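Local coordinates for xanthomonas outer protein D (Xanthomonas euvesicatoria, PDB 2OIV) that is a type III secreted virulence factor whose catalytic fragment, a clan CE cysteine protease, removes SUMO from modified proteins, at residues A[27-32]-A[61-66]. Sequence-based numbering, arbitrary orientation.
Sequences AHLLHF and IPPIVF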
ATOM      1  N   ALA A  27      -3.015 -10.327  11.868  1.00 34.39           N
ATOM      2  CA  ALA A  27      -2.303  -9.015  11.829  1.00 34.17           C
ATOM      3  C   ALA A  27      -0.826  -9.134  11.421  1.00 33.85           C
ATOM      4  O   ALA A  27      -0.251  -8.224  10.806  1.00 32.79           O
ATOM      5  CB  ALA A  27      -2.425  -8.253  13.167  1.00 32.82           C
ATOM      6  N   HIS A  28      -0.224 -10.257  11.796  1.00 32.90           N
ATOM      7  CA  HIS A  28       1.166 -10.551  11.436  1.00 32.18           C
ATOM      8  C   HIS A  28       1.386 -10.786   9.940  1.00 31.86           C
ATOM      9  O   HIS A  28       2.513 -10.749   9.506  1.00 31.89           O
ATOM     10  CB  HIS A  28       1.692 -11.736  12.238  1.00 32.07           C
ATOM     11  CG  HIS A  28       0.931 -12.987  12.005  1.00 32.49           C
ATOM     12  ND1 HIS A  28      -0.324 -13.199  12.537  1.00 33.03           N
ATOM     13  CD2 HIS A  28       1.235 -14.093  11.288  1.00 33.26           C
ATOM     14  CE1 HIS A  28      -0.750 -14.393  12.179  1.00 30.94           C
ATOM     15  NE2 HIS A  28       0.170 -14.948  11.409  1.00 32.02           N
ATOM     16  N   LEU A  29       0.320 -10.984   9.160  1.00 31.72           N
ATOM     17  CA  LEU A  29       0.462 -11.081   7.700  1.00 32.74           C
ATOM     18  C   LEU A  29       0.706  -9.740   6.981  1.00 33.42           C
ATOM     19  O   LEU A  29       1.083  -9.735   5.791  1.00 33.17           O
ATOM     20  CB  LEU A  29      -0.770 -11.727   7.052  1.00 33.45           C
ATOM     21  CG  LEU A  29      -1.320 -13.090   7.464  1.00 34.19           C
ATOM     22  CD1 LEU A  29      -2.634 -13.360   6.640  1.00 34.45           C
ATOM     23  CD2 LEU A  29      -0.302 -14.144   7.208  1.00 35.08           C
ATOM     24  N   LEU A  30       0.529  -8.638   7.700  1.00 31.63           N
ATOM     25  CA  LEU A  30       0.451  -7.324   7.068  1.00 33.81           C
ATOM     26  C   LEU A  30       1.776  -6.599   7.209  1.00 33.70           C
ATOM     27  O   LEU A  30       2.427  -6.676   8.273  1.00 32.30           O
ATOM     28  CB  LEU A  30      -0.649  -6.469   7.726  1.00 32.01           C
ATOM     29  CG  LEU A  30      -2.107  -6.971   7.719  1.00 36.67           C
ATOM     30  CD1 LEU A  30      -3.000  -6.078   8.589  1.00 36.94           C
ATOM     31  CD2 LEU A  30      -2.663  -7.034   6.346  1.00 35.39           C
ATOM     32  N   HIS A  31       2.177  -5.868   6.162  1.00 32.87           N
ATOM     33  CA  HIS A  31       3.251  -4.887   6.350  1.00 33.03           C
ATOM     34  C   HIS A  31       2.816  -3.566   5.707  1.00 33.82           C
ATOM     35  O   HIS A  31       2.439  -3.559   4.504  1.00 32.56           O
ATOM     36  CB  HIS A  31       4.568  -5.375   5.687  1.00 31.88           C
ATOM     37  CG  HIS A  31       5.702  -4.409   5.838  1.00 34.12           C
ATOM     38  ND1 HIS A  31       6.491  -4.377   6.971  1.00 35.00           N
ATOM     39  CD2 HIS A  31       6.181  -3.437   5.019  1.00 32.90           C
ATOM     40  CE1 HIS A  31       7.410  -3.432   6.847  1.00 36.73           C
ATOM     41  NE2 HIS A  31       7.235  -2.833   5.681  1.00 39.12           N
ATOM     42  N   PHE A  32       2.850  -2.475   6.486  1.00 33.61           N
ATOM     43  CA  PHE A  32       2.443  -1.163   5.968  1.00 34.23           C
ATOM     44  C   PHE A  32       3.771  -0.475   5.641  1.00 34.22           C
ATOM     45  O   PHE A  32       4.531  -0.069   6.541  1.00 34.26           O
ATOM     46  CB  PHE A  32       1.651  -0.338   7.002  1.00 33.56           C
ATOM     47  CG  PHE A  32       0.417  -1.009   7.529  1.00 33.91           C
ATOM     48  CD1 PHE A  32      -0.533  -1.616   6.655  1.00 33.61           C
ATOM     49  CD2 PHE A  32       0.154  -1.005   8.909  1.00 36.34           C
ATOM     50  CE1 PHE A  32      -1.690  -2.197   7.163  1.00 35.33           C
ATOM     51  CE2 PHE A  32      -1.019  -1.619   9.419  1.00 35.93           C
ATOM     52  CZ  PHE A  32      -1.923  -2.230   8.528  1.00 33.82           C
ATOM     53  N   ILE A  61      10.023 -10.139   5.790  1.00 33.52           N
ATOM     54  CA  ILE A  61       8.988  -9.144   5.587  1.00 31.75           C
ATOM     55  C   ILE A  61       7.643  -9.833   5.273  1.00 31.00           C
ATOM     56  O   ILE A  61       7.581 -10.607   4.325  1.00 31.05           O
ATOM     57  CB  ILE A  61       9.321  -8.140   4.455  1.00 32.50           C
ATOM     58  CG1 ILE A  61      10.712  -7.497   4.645  1.00 32.41           C
ATOM     59  CG2 ILE A  61       8.220  -7.099   4.370  1.00 30.58           C
ATOM     60  CD1 ILE A  61      10.944  -6.816   6.023  1.00 31.96           C
ATOM     61  N   PRO A  62       6.584  -9.549   6.079  1.00 30.18           N
ATOM     62  CA  PRO A  62       5.228 -10.151   5.954  1.00 29.89           C
ATOM     63  C   PRO A  62       4.731 -10.127   4.503  1.00 30.39           C
ATOM     64  O   PRO A  62       5.139  -9.251   3.707  1.00 30.82           O
ATOM     65  CB  PRO A  62       4.355  -9.276   6.854  1.00 29.37           C
ATOM     66  CG  PRO A  62       5.331  -8.662   7.881  1.00 29.64           C
ATOM     67  CD  PRO A  62       6.663  -8.568   7.186  1.00 30.22           C
ATOM     68  N   PRO A  63       3.890 -11.095   4.138  1.00 30.15           N
ATOM     69  CA  PRO A  63       3.546 -11.272   2.714  1.00 29.98           C
ATOM     70  C   PRO A  63       2.440 -10.392   2.107  1.00 30.57           C
ATOM     71  O   PRO A  63       2.269 -10.454   0.915  1.00 32.47           O
ATOM     72  CB  PRO A  63       3.140 -12.750   2.650  1.00 29.66           C
ATOM     73  CG  PRO A  63       2.503 -13.006   4.020  1.00 30.08           C
ATOM     74  CD  PRO A  63       3.334 -12.166   5.000  1.00 29.79           C
ATOM     75  N   ILE A  64       1.682  -9.635   2.899  1.00 29.62           N
ATOM     76  CA  ILE A  64       0.631  -8.758   2.360  1.00 31.53           C
ATOM     77  C   ILE A  64       1.147  -7.335   2.621  1.00 31.80           C
ATOM     78  O   ILE A  64       1.091  -6.836   3.737  1.00 32.56           O
ATOM     79  CB  ILE A  64      -0.761  -9.007   2.975  1.00 30.90           C
ATOM     80  CG1 ILE A  64      -1.227 -10.476   2.753  1.00 30.88           C
ATOM     81  CG2 ILE A  64      -1.783  -8.028   2.375  1.00 31.05           C
ATOM     82  CD1 ILE A  64      -2.582 -10.793   3.331  1.00 30.43           C
ATOM     83  N   VAL A  65       1.700  -6.725   1.570  1.00 32.48           N
ATOM     84  CA  VAL A  65       2.403  -5.431   1.682  1.00 32.67           C
ATOM     85  C   VAL A  65       1.591  -4.301   1.032  1.00 32.69           C
ATOM     86  O   VAL A  65       1.130  -4.438  -0.133  1.00 32.99           O
ATOM     87  CB  VAL A  65       3.789  -5.521   1.008  1.00 32.46           C
ATOM     88  CG1 VAL A  65       4.644  -4.306   1.388  1.00 32.08           C
ATOM     89  CG2 VAL A  65       4.501  -6.853   1.458  1.00 34.69           C
ATOM     90  N   PHE A  66       1.378  -3.239   1.811  1.00 32.32           N
ATOM     91  CA  PHE A  66       0.679  -2.035   1.358  1.00 31.99           C
ATOM     92  C   PHE A  66       1.741  -0.998   1.096  1.00 31.10           C
ATOM     93  O   PHE A  66       2.410  -0.516   2.054  1.00 32.32           O
ATOM     94  CB  PHE A  66      -0.300  -1.541   2.435  1.00 30.83           C
ATOM     95  CG  PHE A  66      -1.349  -2.579   2.769  1.00 33.86           C
ATOM     96  CD1 PHE A  66      -2.588  -2.535   2.167  1.00 33.68           C
ATOM     97  CD2 PHE A  66      -1.021  -3.680   3.577  1.00 33.30           C
ATOM     98  CE1 PHE A  66      -3.566  -3.548   2.405  1.00 36.09           C
ATOM     99  CE2 PHE A  66      -1.973  -4.700   3.817  1.00 36.53           C
ATOM    100  CZ  PHE A  66      -3.257  -4.616   3.226  1.00 32.07           C
TER
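Ile-61 lays its CG2 methyl over one face of the His-31 ring, 4.1 Å from the ring centroid, a CH-pi contact. The imidazole gets there because its CG stands anti to the backbone N (chi1 180°). Pro-62 follows against the same residue, its CG 4.0 Å from His-31 CB, while its CB also touches the carbonyl oxygens of Leu-29 and Leu-30. Pro-63 sets CD 3.4 Å from Leu-29 O. Leu-29 O accepts Ile-64 N at 3.0 Å, nearly in line with the carbonyl, and Ile-64 O in turn receives His-31 N, tilted from the carbonyl plane. Ile-64 thus bonds to the residues on both sides of its partner Leu-30, and with strand axes at 17° this identifies a parallel pair: 30-32 is an outermost strand of the mixed sheet in this Ulp1-family catalytic domain, joined to 64-71 through a largely helical connection. Val-65 brings CG1 to the edge of the His-31 ring, on the sheet face that carries both residues. Phe-66 N donates to His-31 O, and a backbone bond between Phe-66 and Ala-33 carries the ladder on. On the opposite face its ring edge receives Leu-30 CD2, 3.5 Å from CE2, and its plane meets that of Phe-32 obliquely at 57°; helix 136-153 packs against all three side chains.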